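Local coordinates for putative leucoanthocyanidin reductase 1 (Vitis vinifera, PDB 3I52), which probably catalyses the NADPH-dependent reduction of leucoanthocyanidins to flavan-3-ols such as catechin, using an NADP-binding Rossmann-type domain, at residues L97-L102 and R141-L146; F115-F120 and F154-C159. One frame throughout, in Å; residues are numbered along the deposited sequence.

Contact 1 of 2, residues L97-L102 and R141-L146. With NAP (NADP nicotinamide-adenine-dinucleotide phosphate), chain B.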
loop_
_atom_site.group_PDB
_atom_site.type_symbol
_atom_site.label_atom_id
_atom_site.label_comp_id
_atom_site.label_asym_id
_atom_site.label_seq_id
_atom_site.Cartn_x
_atom_site.Cartn_y
_atom_site.Cartn_z
ATOM N N LEU A 97 -12.629 -8.059 3.770
ATOM C CA LEU A 97 -13.769 -8.195 4.701
ATOM C C LEU A 97 -13.491 -9.014 5.967
ATOM O O LEU A 97 -14.297 -8.994 6.875
ATOM C CB LEU A 97 -15.021 -8.699 3.979
ATOM C CG LEU A 97 -15.618 -7.747 2.929
ATOM C CD1 LEU A 97 -17.038 -8.205 2.565
ATOM C CD2 LEU A 97 -15.615 -6.277 3.415
ATOM N N ASP A 98 -12.358 -9.722 6.035
ATOM C CA ASP A 98 -11.938 -10.415 7.265
ATOM C C ASP A 98 -11.621 -9.404 8.361
ATOM O O ASP A 98 -11.540 -9.764 9.543
ATOM C CB ASP A 98 -10.679 -11.281 7.041
ATOM C CG ASP A 98 -10.926 -12.563 6.182
ATOM O OD1 ASP A 98 -12.063 -12.828 5.731
ATOM O OD2 ASP A 98 -9.944 -13.328 5.975
ATOM N N GLN A 99 -11.407 -8.145 7.969
ATOM C CA GLN A 99 -11.166 -7.063 8.931
ATOM C C GLN A 99 -12.416 -6.647 9.721
ATOM O O GLN A 99 -12.303 -5.877 10.657
ATOM C CB GLN A 99 -10.602 -5.819 8.215
ATOM C CG GLN A 99 -9.237 -6.058 7.558
ATOM C CD GLN A 99 -8.701 -4.838 6.866
ATOM O OE1 GLN A 99 -7.722 -4.263 7.302
ATOM N NE2 GLN A 99 -9.364 -4.407 5.810
ATOM N N ILE A 100 -13.600 -7.109 9.329
ATOM C CA ILE A 100 -14.827 -6.747 10.044
ATOM C C ILE A 100 -14.783 -7.287 11.474
ATOM O O ILE A 100 -15.048 -6.553 12.420
ATOM C CB ILE A 100 -16.083 -7.250 9.298
ATOM C CG1 ILE A 100 -16.270 -6.468 8.001
ATOM C CG2 ILE A 100 -17.338 -7.132 10.147
ATOM C CD1 ILE A 100 -17.389 -7.085 7.110
ATOM N N ALA A 101 -14.423 -8.556 11.629
ATOM C CA ALA A 101 -14.275 -9.150 12.965
ATOM C C ALA A 101 -13.221 -8.426 13.820
ATOM O O ALA A 101 -13.392 -8.292 15.041
ATOM C CB ALA A 101 -13.923 -10.574 12.842
ATOM N N LEU A 102 -12.134 -7.973 13.181
ATOM C CA LEU A 102 -11.003 -7.337 13.890
ATOM C C LEU A 102 -11.487 -6.025 14.497
ATOM O O LEU A 102 -11.151 -5.710 15.615
ATOM C CB LEU A 102 -9.819 -7.087 12.926
ATOM C CG LEU A 102 -8.569 -6.326 13.407
ATOM C CD1 LEU A 102 -7.975 -6.986 14.623
ATOM C CD2 LEU A 102 -7.511 -6.187 12.291
ATOM N N ARG A 141 -13.968 0.691 1.443
ATOM C CA ARG A 141 -14.848 1.743 1.953
ATOM C C ARG A 141 -15.782 1.231 3.041
ATOM O O ARG A 141 -16.140 1.949 3.962
ATOM C CB ARG A 141 -15.686 2.320 0.833
ATOM C CG ARG A 141 -14.890 3.062 -0.273
ATOM C CD ARG A 141 -15.747 3.183 -1.502
ATOM N NE ARG A 141 -15.054 3.654 -2.696
ATOM C CZ ARG A 141 -15.609 3.743 -3.905
ATOM N NH1 ARG A 141 -16.869 3.338 -4.125
ATOM N NH2 ARG A 141 -14.893 4.228 -4.915
ATOM N N ARG A 142 -16.210 -0.017 2.899
ATOM C CA ARG A 142 -17.046 -0.663 3.899
ATOM C C ARG A 142 -16.273 -0.791 5.224
ATOM O O ARG A 142 -16.791 -0.440 6.277
ATOM C CB ARG A 142 -17.557 -1.976 3.303
ATOM C CG ARG A 142 -17.842 -3.142 4.168
ATOM C CD ARG A 142 -18.874 -2.873 5.108
ATOM N NE ARG A 142 -19.494 -4.067 5.705
ATOM C CZ ARG A 142 -20.082 -4.042 6.907
ATOM N NH1 ARG A 142 -20.047 -2.910 7.636
ATOM N NH2 ARG A 142 -20.680 -5.127 7.401
ATOM N N VAL A 143 -15.017 -1.213 5.182
ATOM C CA VAL A 143 -14.202 -1.263 6.395
ATOM C C VAL A 143 -14.046 0.141 7.053
ATOM O O VAL A 143 -14.215 0.288 8.272
ATOM C CB VAL A 143 -12.868 -1.894 6.105
ATOM C CG1 VAL A 143 -11.877 -1.754 7.313
ATOM C CG2 VAL A 143 -13.094 -3.379 5.707
ATOM N N ARG A 144 -13.762 1.142 6.237
ATOM C CA ARG A 144 -13.534 2.493 6.703
ATOM C C ARG A 144 -14.736 3.004 7.459
ATOM O O ARG A 144 -14.575 3.635 8.502
ATOM C CB ARG A 144 -13.308 3.456 5.543
ATOM C CG ARG A 144 -11.935 3.388 4.884
ATOM C CD ARG A 144 -11.846 4.470 3.801
ATOM N NE ARG A 144 -10.509 4.566 3.245
ATOM C CZ ARG A 144 -9.999 5.658 2.664
ATOM N NH1 ARG A 144 -10.691 6.776 2.567
ATOM N NH2 ARG A 144 -8.774 5.635 2.182
ATOM N N GLN A 145 -15.926 2.742 6.920
ATOM C CA GLN A 145 -17.147 3.236 7.527
ATOM C C GLN A 145 -17.446 2.498 8.824
ATOM O O GLN A 145 -18.025 3.085 9.740
ATOM C CB GLN A 145 -18.342 3.186 6.564
ATOM C CG GLN A 145 -19.630 3.948 7.095
ATOM C CD GLN A 145 -19.474 5.491 7.415
ATOM O OE1 GLN A 145 -18.717 6.248 6.761
ATOM N NE2 GLN A 145 -20.246 5.948 8.407
ATOM N N LEU A 146 -17.044 1.233 8.915
ATOM C CA LEU A 146 -17.171 0.486 10.166
ATOM C C LEU A 146 -16.185 1.022 11.210
ATOM O O LEU A 146 -16.527 1.165 12.392
ATOM C CB LEU A 146 -16.937 -1.002 9.937
ATOM C CG LEU A 146 -17.122 -1.949 11.117
ATOM C CD1 LEU A 146 -18.513 -1.802 11.714
ATOM C CD2 LEU A 146 -16.879 -3.391 10.659
HETATM P PA NAP B . -0.382 -10.379 0.477
HETATM O O1A NAP B . -1.380 -11.264 -0.161
HETATM O O2A NAP B . 0.953 -10.200 -0.174
HETATM O O5B NAP B . -0.263 -10.681 2.035
HETATM C C5B NAP B . -1.440 -10.699 2.790
HETATM C C4B NAP B . -1.013 -11.095 4.184
HETATM O O4B NAP B . -2.149 -11.127 5.030
HETATM C C3B NAP B . -0.403 -12.494 4.185
HETATM O O3B NAP B . 0.751 -12.512 4.987
HETATM C C2B NAP B . -1.503 -13.337 4.782
HETATM O O2B NAP B . -0.947 -14.422 5.458
HETATM C C1B NAP B . -2.248 -12.367 5.700
HETATM N N9A NAP B . -3.674 -12.654 5.952
HETATM C C8A NAP B . -4.683 -12.741 5.026
HETATM N N7A NAP B . -5.826 -13.156 5.648
HETATM C C5A NAP B . -5.562 -13.246 6.975
HETATM C C6A NAP B . -6.388 -13.423 8.083
HETATM N N6A NAP B . -7.715 -13.532 7.925
HETATM N N1A NAP B . -5.792 -13.635 9.314
HETATM C C2A NAP B . -4.496 -13.207 9.519
HETATM N N3A NAP B . -3.694 -12.894 8.429
HETATM C C4A NAP B . -4.207 -12.970 7.174
HETATM O O3 NAP B . -1.113 -8.930 0.491
HETATM P PN NAP B . -0.543 -7.577 -0.148
HETATM O O1N NAP B . -0.512 -7.719 -1.634
HETATM O O2N NAP B . 0.724 -7.261 0.547
HETATM O O5D NAP B . -1.731 -6.505 0.174
HETATM C C5D NAP B . -1.731 -5.608 1.279
HETATM C C4D NAP B . -2.493 -4.321 0.938
HETATM O O4D NAP B . -1.634 -3.561 0.101
HETATM C C3D NAP B . -3.784 -4.564 0.163
HETATM O O3D NAP B . -4.875 -3.848 0.664
HETATM C C2D NAP B . -3.477 -4.101 -1.243
HETATM O O2D NAP B . -4.626 -3.566 -1.903
HETATM C C1D NAP B . -2.286 -3.152 -1.086
HETATM N N1N NAP B . -1.245 -3.178 -2.147
HETATM C C2N NAP B . -0.840 -2.021 -2.790
HETATM C C3N NAP B . 0.233 -2.037 -3.705
HETATM C C7N NAP B . 0.709 -0.772 -4.381
HETATM O O7N NAP B . 1.707 -0.821 -5.362
HETATM N N7N NAP B . 0.184 0.408 -4.052
HETATM C C4N NAP B . 0.785 -3.274 -4.091
HETATM C C5N NAP B . 0.489 -4.417 -3.337
HETATM C C6N NAP B . -0.627 -4.384 -2.476
HETATM P P2B NAP B . -1.173 -15.941 4.941
HETATM O O1X NAP B . -0.118 -16.046 3.865
HETATM O O2X NAP B . -0.971 -16.855 6.114
HETATM O O3X NAP B . -2.579 -16.164 4.408
#
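Leu97 reaches across to Arg142 at the point where two helices of the NADP-binding Rossmann domain come together, 99-109 and 133-149, whose segments here run in roughly the same direction. Its CD2 methyl lies 3.9 Å from CG of Arg142, so the leucine meets the aliphatic root of the arginine and not its charge. The next residue shows how one turn can serve two purposes: Asp98 faces away from the helix pair, and its OD2 accepts a hydrogen bond from the adenine amino group N6A of NADP at 3.0 Å, with an angle of 143° at the hydrogen. Gln99 turns back inward. Its amide nitrogen NE2 sits 3.9 Å from CG2 of Val143 and almost as close to CG1, an apolar pair for a polar atom whose hydrogen bond goes to Ile96 O. The other end of this buried amide, OE1, is held by Ser89 OG and Ser118 N, which fixes the way the group is turned. Ile100 completes the interface by sending its two branches to different partners. CD1 approaches the Arg142 guanidinium obliquely, 3.8 Å from NH2, while CG2 turns to Leu146. Replacing this isoleucine with alanine takes away both branches and is likely to open a gap beside Leu146 and leave the Arg142 head without that apolar neighbour. On the far helix, Leu146 carries CG anti to its backbone nitrogen (chi1 -176°), a setting that brings CD2 to 3.8 Å from Ile100 CG2.

Contact 2 of 2, residues F115-F120 and F154-C159; sequences FLPSEF and FTYICC. With NAP (NADP nicotinamide-adenine-dinucleotide phosphate), chain B.
Phe120 and Ile157 meet through both backbone and side chain, right beside the cofactor. Phe120 N gives Ile157 O a weak, bent hydrogen bond of 2.8 Å, while the isoleucine CB lies off-centre over the phenylalanine ring, a CH-pi contact 4.3 Å from the centroid. Phe120 O accepts a hydrogen bond from the carboxamide N7N of NADP at 3.2 Å, and Cys159 SG lies 3.4 Å from that Phe120 O. Two residues earlier, Ser118 centres an inverse gamma turn; with OG anti to the backbone N (chi1 -172°), it takes a 2.8 Å hydrogen bond on OG from the ribose hydroxyl O3D.

Further out, strands 114-116 and 155-158, linked through helix 133-149 in a Rossmann beta-alpha-beta crossover, share a single parallel bridge, Thr155 N donating to Phe115 O at 3.1 Å. The chains bow apart around Pro117 and meet again at Phe120. Between them a water donates to Thr155 O. Pro117 CG abuts the edge of the Tyr156 ring, which also forms a cation-pi pair with Arg144. That arginine salt-bridges Glu119 OE2, fixing the end of the bent glutamate chain. A hydroxyl and a backbone carbonyl thus meet ribose and carboxamide, consistent with recognition by hydrogen bonding here, alongside Lys140, which also bonds NADP.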
loop_
_atom_site.group_PDB
_atom_site.type_symbol
_atom_site.label_atom_id
_atom_site.label_comp_id
_atom_site.label_asym_id
_atom_site.label_seq_id
_atom_site.Cartn_x
_atom_site.Cartn_y
_atom_site.Cartn_z
ATOM N N PHE A 115 -5.729 2.401 14.708
ATOM C CA PHE A 115 -5.899 1.363 13.703
ATOM C C PHE A 115 -5.548 1.845 12.273
ATOM O O PHE A 115 -6.096 2.823 11.777
ATOM C CB PHE A 115 -7.351 0.874 13.693
ATOM C CG PHE A 115 -7.625 -0.223 12.686
ATOM C CD1 PHE A 115 -8.772 -0.202 11.923
ATOM C CD2 PHE A 115 -6.733 -1.276 12.511
ATOM C CE1 PHE A 115 -9.031 -1.216 10.964
ATOM C CE2 PHE A 115 -6.970 -2.272 11.553
ATOM C CZ PHE A 115 -8.114 -2.251 10.798
ATOM N N LEU A 116 -4.638 1.132 11.621
ATOM C CA LEU A 116 -4.370 1.321 10.202
ATOM C C LEU A 116 -4.912 0.110 9.475
ATOM O O LEU A 116 -4.342 -0.964 9.571
ATOM C CB LEU A 116 -2.868 1.467 9.940
ATOM C CG LEU A 116 -2.155 2.785 10.290
ATOM C CD1 LEU A 116 -2.147 3.104 11.796
ATOM C CD2 LEU A 116 -0.694 2.745 9.746
ATOM N N PRO A 117 -6.045 0.259 8.782
ATOM C CA PRO A 117 -6.572 -0.838 7.998
ATOM C C PRO A 117 -5.766 -1.077 6.710
ATOM O O PRO A 117 -4.952 -0.218 6.328
ATOM C CB PRO A 117 -8.002 -0.378 7.672
ATOM C CG PRO A 117 -7.969 1.047 7.760
ATOM C CD PRO A 117 -6.878 1.467 8.664
ATOM N N SER A 118 -6.008 -2.217 6.057
ATOM C CA SER A 118 -5.302 -2.570 4.827
ATOM C C SER A 118 -5.737 -1.722 3.646
ATOM O O SER A 118 -6.662 -2.048 2.894
ATOM C CB SER A 118 -5.435 -4.048 4.509
ATOM O OG SER A 118 -4.597 -4.373 3.433
ATOM N N GLU A 119 -5.022 -0.617 3.503
ATOM C CA GLU A 119 -5.274 0.383 2.513
ATOM C C GLU A 119 -4.097 0.351 1.502
ATOM O O GLU A 119 -4.156 -0.372 0.516
ATOM C CB GLU A 119 -5.387 1.760 3.195
ATOM C CG GLU A 119 -6.678 1.998 3.998
ATOM C CD GLU A 119 -7.805 2.501 3.138
ATOM O OE1 GLU A 119 -7.519 3.100 2.082
ATOM O OE2 GLU A 119 -8.975 2.278 3.496
ATOM N N PHE A 120 -3.057 1.136 1.759
ATOM C CA PHE A 120 -1.755 1.029 1.113
ATOM C C PHE A 120 -1.797 1.150 -0.380
ATOM O O PHE A 120 -1.029 0.523 -1.081
ATOM C CB PHE A 120 -1.019 -0.245 1.564
ATOM C CG PHE A 120 -0.692 -0.229 3.017
ATOM C CD1 PHE A 120 -1.495 -0.910 3.936
ATOM C CD2 PHE A 120 0.350 0.566 3.485
ATOM C CE1 PHE A 120 -1.231 -0.846 5.295
ATOM C CE2 PHE A 120 0.630 0.644 4.844
ATOM C CZ PHE A 120 -0.171 -0.068 5.762
ATOM N N PHE A 154 -8.006 6.165 13.750
ATOM C CA PHE A 154 -7.545 5.566 12.484
ATOM C C PHE A 154 -6.533 6.446 11.747
ATOM O O PHE A 154 -6.540 7.673 11.914
ATOM C CB PHE A 154 -8.738 5.295 11.565
ATOM C CG PHE A 154 -9.480 6.535 11.083
ATOM C CD1 PHE A 154 -10.610 6.980 11.732
ATOM C CD2 PHE A 154 -9.094 7.196 9.921
ATOM C CE1 PHE A 154 -11.328 8.134 11.278
ATOM C CE2 PHE A 154 -9.794 8.323 9.447
ATOM C CZ PHE A 154 -10.933 8.792 10.138
ATOM N N THR A 155 -5.666 5.810 10.957
ATOM C CA THR A 155 -4.896 6.492 9.912
ATOM C C THR A 155 -5.015 5.671 8.630
ATOM O O THR A 155 -4.834 4.458 8.685
ATOM C CB THR A 155 -3.414 6.665 10.308
ATOM O OG1 THR A 155 -3.329 7.374 11.545
ATOM C CG2 THR A 155 -2.646 7.477 9.274
ATOM N N TYR A 156 -5.400 6.314 7.516
ATOM C CA TYR A 156 -5.438 5.674 6.201
ATOM C C TYR A 156 -4.194 6.026 5.346
ATOM O O TYR A 156 -4.046 7.149 4.926
ATOM C CB TYR A 156 -6.677 6.082 5.434
ATOM C CG TYR A 156 -7.997 5.837 6.146
ATOM C CD1 TYR A 156 -8.212 4.689 6.909
ATOM C CD2 TYR A 156 -9.048 6.738 6.007
ATOM C CE1 TYR A 156 -9.427 4.474 7.536
ATOM C CE2 TYR A 156 -10.269 6.531 6.608
ATOM C CZ TYR A 156 -10.460 5.409 7.365
ATOM O OH TYR A 156 -11.689 5.240 7.971
ATOM N N ILE A 157 -3.332 5.031 5.101
ATOM C CA ILE A 157 -2.122 5.150 4.295
ATOM C C ILE A 157 -2.453 5.003 2.801
ATOM O O ILE A 157 -2.742 3.899 2.323
ATOM C CB ILE A 157 -1.082 4.080 4.752
ATOM C CG1 ILE A 157 -0.730 4.265 6.245
ATOM C CG2 ILE A 157 0.225 4.128 3.931
ATOM C CD1 ILE A 157 -0.211 5.702 6.653
ATOM N N CYS A 158 -2.498 6.128 2.098
ATOM C CA CYS A 158 -2.648 6.159 0.628
ATOM C C CYS A 158 -1.306 6.475 0.024
ATOM O O CYS A 158 -1.025 7.609 -0.357
ATOM C CB CYS A 158 -3.677 7.207 0.217
ATOM S SG CYS A 158 -5.181 7.084 1.244
ATOM N N CYS A 159 -0.482 5.439 -0.064
ATOM C CA CYS A 159 0.895 5.563 -0.471
ATOM C C CYS A 159 1.152 5.372 -1.974
ATOM O O CYS A 159 2.285 5.200 -2.383
ATOM C CB CYS A 159 1.745 4.540 0.310
ATOM S SG CYS A 159 1.239 2.814 0.009
HETATM P PA NAP B . -0.382 -10.379 0.477
HETATM O O1A NAP B . -1.380 -11.264 -0.161
HETATM O O2A NAP B . 0.953 -10.200 -0.174
HETATM O O5B NAP B . -0.263 -10.681 2.035
HETATM C C5B NAP B . -1.440 -10.699 2.790
HETATM C C4B NAP B . -1.013 -11.095 4.184
HETATM O O4B NAP B . -2.149 -11.127 5.030
HETATM C C3B NAP B . -0.403 -12.494 4.185
HETATM O O3B NAP B . 0.751 -12.512 4.987
HETATM C C2B NAP B . -1.503 -13.337 4.782
HETATM O O2B NAP B . -0.947 -14.422 5.458
HETATM C C1B NAP B . -2.248 -12.367 5.700
HETATM N N9A NAP B . -3.674 -12.654 5.952
HETATM C C8A NAP B . -4.683 -12.741 5.026
HETATM N N7A NAP B . -5.826 -13.156 5.648
HETATM C C5A NAP B . -5.562 -13.246 6.975
HETATM C C6A NAP B . -6.388 -13.423 8.083
HETATM N N6A NAP B . -7.715 -13.532 7.925
HETATM N N1A NAP B . -5.792 -13.635 9.314
HETATM C C2A NAP B . -4.496 -13.207 9.519
HETATM N N3A NAP B . -3.694 -12.894 8.429
HETATM C C4A NAP B . -4.207 -12.970 7.174
HETATM O O3 NAP B . -1.113 -8.930 0.491
HETATM P PN NAP B . -0.543 -7.577 -0.148
HETATM O O1N NAP B . -0.512 -7.719 -1.634
HETATM O O2N NAP B . 0.724 -7.261 0.547
HETATM O O5D NAP B . -1.731 -6.505 0.174
HETATM C C5D NAP B . -1.731 -5.608 1.279
HETATM C C4D NAP B . -2.493 -4.321 0.938
HETATM O O4D NAP B . -1.634 -3.561 0.101
HETATM C C3D NAP B . -3.784 -4.564 0.163
HETATM O O3D NAP B . -4.875 -3.848 0.664
HETATM C C2D NAP B . -3.477 -4.101 -1.243
HETATM O O2D NAP B . -4.626 -3.566 -1.903
HETATM C C1D NAP B . -2.286 -3.152 -1.086
HETATM N N1N NAP B . -1.245 -3.178 -2.147
HETATM C C2N NAP B . -0.840 -2.021 -2.790
HETATM C C3N NAP B . 0.233 -2.037 -3.705
HETATM C C7N NAP B . 0.709 -0.772 -4.381
HETATM O O7N NAP B . 1.707 -0.821 -5.362
HETATM N N7N NAP B . 0.184 0.408 -4.052
HETATM C C4N NAP B . 0.785 -3.274 -4.091
HETATM C C5N NAP B . 0.489 -4.417 -3.337
HETATM C C6N NAP B . -0.627 -4.384 -2.476
HETATM P P2B NAP B . -1.173 -15.941 4.941
HETATM O O1X NAP B . -0.118 -16.046 3.865
HETATM O O2X NAP B . -0.971 -16.855 6.114
HETATM O O3X NAP B . -2.579 -16.164 4.408
HETATM O O HOH W 1 -4.222 2.209 6.609
#

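In the fold
The two contacts interleave along the chain: helix 99-109, strand 114-116, helix 133-149 and strand 155-158 follow in that order, so the segments of contact 1 alternate with those of contact 2. Their centres are 12 Å apart. Contact 1 is a partly buried helix pair toward the outside of the chain, whereas contact 2 lies deeper, where strand 114-116 is bridged to strand 155-158, carrying the parallel Rossmann sheet onward. Two polar ties join them, Arg144 to Glu119 and Gln99 to Ser118. Both contacts touch NADP at different places, adenine in contact 1, ribose and nicotinamide in contact 2, so one connected framework spans much of the cofactor's length.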